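Local atomic coordinates of alpha-glucosidase ([Eubacterium] rectale, PDB entry 6PNR), a protein that hydrolyses alpha-glycosidic linkages as a family 31 glycoside hydrolase, probably releasing sulfoquinovose from sulfolipid-derived glycosides. Residues A[9-14]-A[19-24]; A[70-73]-A[77-80]. One frame throughout, in Å; residues are numbered along the deposited sequence.

Contact 1. Residues A[9-14]-A[19-24]; sequences EFQLFV and ILEHSK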
loop_
_atom_site.group_PDB
_atom_site.type_symbol
_atom_site.label_atom_id
_atom_site.label_comp_id
_atom_site.label_asym_id
_atom_site.label_seq_id
_atom_site.Cartn_x
_atom_site.Cartn_y
_atom_site.Cartn_z
ATOM N N GLU A 9 -15.912 14.928 34.160
ATOM C CA GLU A 9 -14.610 15.220 33.581
ATOM C C GLU A 9 -13.485 14.681 34.450
ATOM O O GLU A 9 -13.461 14.912 35.662
ATOM C CB GLU A 9 -14.445 16.730 33.374
ATOM C CG GLU A 9 -13.144 17.128 32.700
ATOM C CD GLU A 9 -13.122 18.588 32.276
ATOM O OE1 GLU A 9 -14.149 19.282 32.458
ATOM O OE2 GLU A 9 -12.074 19.039 31.756
ATOM N N PHE A 10 -12.557 13.955 33.837
ATOM C CA PHE A 10 -11.350 13.471 34.487
ATOM C C PHE A 10 -10.143 14.120 33.825
ATOM O O PHE A 10 -10.136 14.335 32.608
ATOM C CB PHE A 10 -11.258 11.940 34.403
ATOM C CG PHE A 10 -9.886 11.404 34.671
ATOM C CD1 PHE A 10 -9.421 11.273 35.963
ATOM C CD2 PHE A 10 -9.057 11.031 33.625
ATOM C CE1 PHE A 10 -8.151 10.786 36.213
ATOM C CE2 PHE A 10 -7.789 10.546 33.868
ATOM C CZ PHE A 10 -7.335 10.423 35.167
ATOM N N GLN A 11 -9.129 14.443 34.625
ATOM C CA GLN A 11 -7.925 15.080 34.111
ATOM C C GLN A 11 -6.713 14.592 34.889
ATOM O O GLN A 11 -6.794 14.338 36.097
ATOM C CB GLN A 11 -7.997 16.609 34.201
ATOM C CG GLN A 11 -8.960 17.273 33.231
ATOM C CD GLN A 11 -8.959 18.786 33.367
ATOM O OE1 GLN A 11 -8.777 19.511 32.384
ATOM N NE2 GLN A 11 -9.165 19.271 34.590
ATOM N N LEU A 12 -5.582 14.487 34.189
ATOM C CA LEU A 12 -4.311 14.136 34.807
ATOM C C LEU A 12 -3.236 15.074 34.282
ATOM O O LEU A 12 -3.107 15.250 33.065
ATOM C CB LEU A 12 -3.925 12.679 34.518
ATOM C CG LEU A 12 -2.544 12.249 35.027
ATOM C CD1 LEU A 12 -2.476 12.366 36.544
ATOM C CD2 LEU A 12 -2.189 10.828 34.573
ATOM N N PHE A 13 -2.455 15.649 35.196
ATOM C CA PHE A 13 -1.411 16.605 34.859
ATOM C C PHE A 13 -0.034 16.053 35.208
ATOM O O PHE A 13 0.128 15.280 36.158
ATOM C CB PHE A 13 -1.626 17.941 35.590
ATOM C CG PHE A 13 -2.882 18.652 35.186
ATOM C CD1 PHE A 13 -4.116 18.232 35.664
ATOM C CD2 PHE A 13 -2.832 19.730 34.316
ATOM C CE1 PHE A 13 -5.285 18.874 35.281
ATOM C CE2 PHE A 13 -3.999 20.382 33.926
ATOM C CZ PHE A 13 -5.226 19.950 34.411
ATOM N N VAL A 14 0.951 16.441 34.406
ATOM C CA VAL A 14 2.363 16.276 34.720
ATOM C C VAL A 14 2.909 17.688 34.866
ATOM O O VAL A 14 3.087 18.410 33.876
ATOM C CB VAL A 14 3.113 15.473 33.649
ATOM C CG1 VAL A 14 4.624 15.595 33.829
ATOM C CG2 VAL A 14 2.712 14.022 33.716
ATOM N N ILE A 19 -1.950 15.838 30.579
ATOM C CA ILE A 19 -1.639 14.708 29.709
ATOM C C ILE A 19 -2.827 13.774 29.486
ATOM O O ILE A 19 -2.825 13.033 28.490
ATOM C CB ILE A 19 -0.423 13.906 30.219
ATOM C CG1 ILE A 19 -0.727 13.237 31.550
ATOM C CG2 ILE A 19 0.813 14.786 30.327
ATOM C CD1 ILE A 19 0.302 12.183 31.918
ATOM N N LEU A 20 -3.828 13.772 30.362
ATOM C CA LEU A 20 -5.022 12.961 30.165
ATOM C C LEU A 20 -6.259 13.818 30.358
ATOM O O LEU A 20 -6.291 14.690 31.233
ATOM C CB LEU A 20 -5.090 11.770 31.136
ATOM C CG LEU A 20 -4.095 10.621 30.965
ATOM C CD1 LEU A 20 -4.462 9.470 31.883
ATOM C CD2 LEU A 20 -4.046 10.144 29.507
ATOM N N GLU A 21 -7.283 13.555 29.554
ATOM C CA GLU A 21 -8.562 14.227 29.728
ATOM C C GLU A 21 -9.676 13.323 29.236
ATOM O O GLU A 21 -9.536 12.661 28.203
ATOM C CB GLU A 21 -8.609 15.563 28.981
ATOM C CG GLU A 21 -9.941 16.292 29.130
ATOM C CD GLU A 21 -10.006 17.571 28.319
ATOM O OE1 GLU A 21 -8.958 17.997 27.782
ATOM O OE2 GLU A 21 -11.110 18.149 28.217
ATOM N N HIS A 22 -10.770 13.284 29.991
ATOM C CA HIS A 22 -12.027 12.732 29.510
ATOM C C HIS A 22 -13.143 13.717 29.805
ATOM O O HIS A 22 -13.450 13.978 30.971
ATOM C CB HIS A 22 -12.368 11.385 30.138
ATOM C CG HIS A 22 -13.680 10.844 29.664
ATOM N ND1 HIS A 22 -13.797 10.035 28.553
ATOM C CD2 HIS A 22 -14.944 11.047 30.113
ATOM C CE1 HIS A 22 -15.069 9.738 28.356
ATOM N NE2 HIS A 22 -15.786 10.340 29.289
ATOM N N SER A 23 -13.747 14.254 28.752
ATOM C CA SER A 23 -14.994 14.994 28.841
ATOM C C SER A 23 -15.879 14.524 27.701
ATOM O O SER A 23 -15.452 13.739 26.849
ATOM C CB SER A 23 -14.767 16.508 28.775
ATOM O OG SER A 23 -14.006 16.857 27.633
ATOM N N LYS A 24 -17.129 14.994 27.682
ATOM C CA LYS A 24 -17.973 14.672 26.539
ATOM C C LYS A 24 -17.405 15.263 25.255
ATOM O O LYS A 24 -17.528 14.654 24.186
ATOM C CB LYS A 24 -19.410 15.149 26.767
ATOM C CG LYS A 24 -20.404 14.491 25.806
ATOM C CD LYS A 24 -21.854 14.875 26.095
ATOM C CE LYS A 24 -22.165 16.288 25.633
ATOM N NZ LYS A 24 -23.619 16.602 25.764
#
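Leu12 O takes two backbone N-H groups from the neighbouring strand: Ile19 N reaches it at 2.8 Å, nearly along the C=O axis, and Leu20 N at 3.2 Å, on a lone pair. Both residues thus face Leu12, which makes a classic beta bulge in the hairpin of strands 10-14 and 17-22. Leu12 N bonds to Leu20 O from above the carbonyl plane, and Phe10 and His22 exchange a reciprocal pair, with His22 N 2.9 Å from Phe10 O.

On the Gln11 side, Glu9 OE2 and Glu21 OE2 approach to 3.8 Å with their carboxylate planes only 18° apart, a like-charge pair that could raise the proton affinity of either group; a weak, long ion pair from Glu21 OE1 to Arg18 NE may offset part of this. Ser23 OG donates to the anti side of Glu21 OE2, well out of the carboxylate plane, and accepts a stronger bond from Arg26 N.

The face carrying Phe10, Leu12, Leu20 and His22 is mostly apolar, with His22 ND1 satisfied by Met28 N. Leu12 and Leu20 run side by side, CB to CB 3.7 Å, and Leu20 CD1 meets the edge of the Phe10 ring. Strand 208-213 packs here through Ile211. Ile19 CG1 lies between its backbone N and carbonyl carbon (chi1 66°), bringing the branch towards strand 10-14; its CD1 ends 3.5 Å from Val14 CG2.

Contact 2. Residues A[70-73]-A[77-80]; sequences RLCF and IIAK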
loop_
_atom_site.group_PDB
_atom_site.type_symbol
_atom_site.label_atom_id
_atom_site.label_comp_id
_atom_site.label_asym_id
_atom_site.label_seq_id
_atom_site.Cartn_x
_atom_site.Cartn_y
_atom_site.Cartn_z
ATOM N N ARG A 70 -12.214 5.656 40.713
ATOM C CA ARG A 70 -12.877 4.679 39.864
ATOM C C ARG A 70 -13.783 5.405 38.872
ATOM O O ARG A 70 -14.708 6.119 39.277
ATOM C CB ARG A 70 -13.671 3.668 40.694
ATOM C CG ARG A 70 -14.357 2.597 39.837
ATOM C CD ARG A 70 -15.294 1.681 40.629
ATOM N NE ARG A 70 -14.579 0.803 41.552
ATOM C CZ ARG A 70 -14.578 0.945 42.875
ATOM N NH1 ARG A 70 -15.264 1.931 43.440
ATOM N NH2 ARG A 70 -13.896 0.100 43.637
ATOM N N LEU A 71 -13.510 5.227 37.576
ATOM C CA LEU A 71 -14.329 5.773 36.501
ATOM C C LEU A 71 -15.118 4.633 35.866
ATOM O O LEU A 71 -14.528 3.708 35.294
ATOM C CB LEU A 71 -13.469 6.476 35.449
ATOM C CG LEU A 71 -12.404 7.477 35.909
ATOM C CD1 LEU A 71 -11.670 8.037 34.708
ATOM C CD2 LEU A 71 -13.007 8.605 36.726
ATOM N N CYS A 72 -16.443 4.693 35.978
ATOM C CA CYS A 72 -17.335 3.745 35.320
ATOM C C CYS A 72 -17.816 4.336 34.001
ATOM O O CYS A 72 -18.247 5.496 33.957
ATOM C CB CYS A 72 -18.527 3.402 36.215
ATOM S SG CYS A 72 -18.051 2.773 37.848
ATOM N N PHE A 73 -17.726 3.544 32.931
ATOM C CA PHE A 73 -18.109 3.954 31.579
ATOM C C PHE A 73 -19.222 3.025 31.133
ATOM O O PHE A 73 -18.968 2.019 30.465
ATOM C CB PHE A 73 -16.936 3.900 30.607
ATOM C CG PHE A 73 -15.818 4.825 30.946
ATOM C CD1 PHE A 73 -15.857 6.151 30.547
ATOM C CD2 PHE A 73 -14.711 4.367 31.642
ATOM C CE1 PHE A 73 -14.815 7.011 30.858
ATOM C CE2 PHE A 73 -13.675 5.210 31.943
ATOM C CZ PHE A 73 -13.720 6.540 31.558
ATOM N N ILE A 77 -16.591 -0.453 30.469
ATOM C CA ILE A 77 -15.250 -0.380 31.040
ATOM C C ILE A 77 -15.330 0.233 32.433
ATOM O O ILE A 77 -16.048 1.216 32.650
ATOM C CB ILE A 77 -14.305 0.464 30.155
ATOM C CG1 ILE A 77 -14.134 -0.150 28.758
ATOM C CG2 ILE A 77 -12.960 0.663 30.825
ATOM C CD1 ILE A 77 -13.422 -1.484 28.751
ATOM N N ILE A 78 -14.571 -0.326 33.372
ATOM C CA ILE A 78 -14.286 0.324 34.646
ATOM C C ILE A 78 -12.784 0.558 34.724
ATOM O O ILE A 78 -12.001 -0.380 34.540
ATOM C CB ILE A 78 -14.770 -0.514 35.844
ATOM C CG1 ILE A 78 -16.275 -0.779 35.737
ATOM C CG2 ILE A 78 -14.413 0.188 37.150
ATOM C CD1 ILE A 78 -16.796 -1.785 36.745
ATOM N N ALA A 79 -12.383 1.803 34.992
ATOM C CA ALA A 79 -10.975 2.169 35.098
ATOM C C ALA A 79 -10.664 2.595 36.524
ATOM O O ALA A 79 -11.312 3.504 37.054
ATOM C CB ALA A 79 -10.616 3.293 34.127
ATOM N N LYS A 80 -9.666 1.944 37.129
ATOM C CA LYS A 80 -9.189 2.246 38.474
ATOM C C LYS A 80 -7.851 2.968 38.373
ATOM O O LYS A 80 -6.859 2.384 37.921
ATOM C CB LYS A 80 -9.024 0.973 39.303
ATOM C CG LYS A 80 -10.272 0.452 40.003
ATOM C CD LYS A 80 -9.867 -0.346 41.255
ATOM C CE LYS A 80 -10.690 -1.629 41.437
ATOM N NZ LYS A 80 -12.136 -1.380 41.710
#
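Arg70 loses the most surface here, and it does so along the flank of Ile78: the two side chains run next to each other in the same direction, with Arg70 CG 3.6 Å from Ile78 CG2. Arg70 CG is anti to its backbone nitrogen (chi1 -179°), and the chain then bends at chi3 (-69°), so that the guanidinium turns its edge to Lys80. There Lys80 NZ sits in the guanidinium plane, 3.0 Å from Arg70 NH2. Both are donors and no hydrogen bond joins them; two like charges this close are unfavourable, and the placing of the lysine end is doubtful.

These residues belong to the beta hairpin of strands 68-73 and 77-83, part of an antiparallel sheet in which strand 61-64 flanks the first strand and strand 87-94 the second. Leu71 and Ala79 form a hydrogen-bonded pair with nearly straight bonds both ways; Leu71 N to Ala79 O measures 2.8 Å at 171°.

Phe73 works the other, buried side of the sheet, along with Ile77 and Ala79. Phe73 N donates to Ile77 O at 2.9 Å, whereas the return bond from Ile77 N to Phe73 O is weak at 3.4 Å. The same Ile77 O lies near the plane of the Phe73 ring at its edge, 3.6 Å from Phe73 CD2. Further along that edge, Phe73 CE2 touches Ala79 CB at 4.2 Å.

How the contacts relate
The two contacts come in series along the chain: the hairpin of contact 1 is complete before that of contact 2 begins. Their centres are 14 Å apart, and both lie well away from the centre of the chain, on the same side of it. They belong to different antiparallel sheets, contact 1 to the one with strands 2-5, 10-14 and 17-22, contact 2 to the larger one that runs from strand 61-64 to 114-118. The sheets meet directly: the rings of His22 and Phe73 pack edge-to-face, and Phe10 CG lies 3.8 Å from Leu71 CD1. Both hairpins are in the beta-rich N-terminal part of the chain, and none of their residues lines the inhibitor pocket.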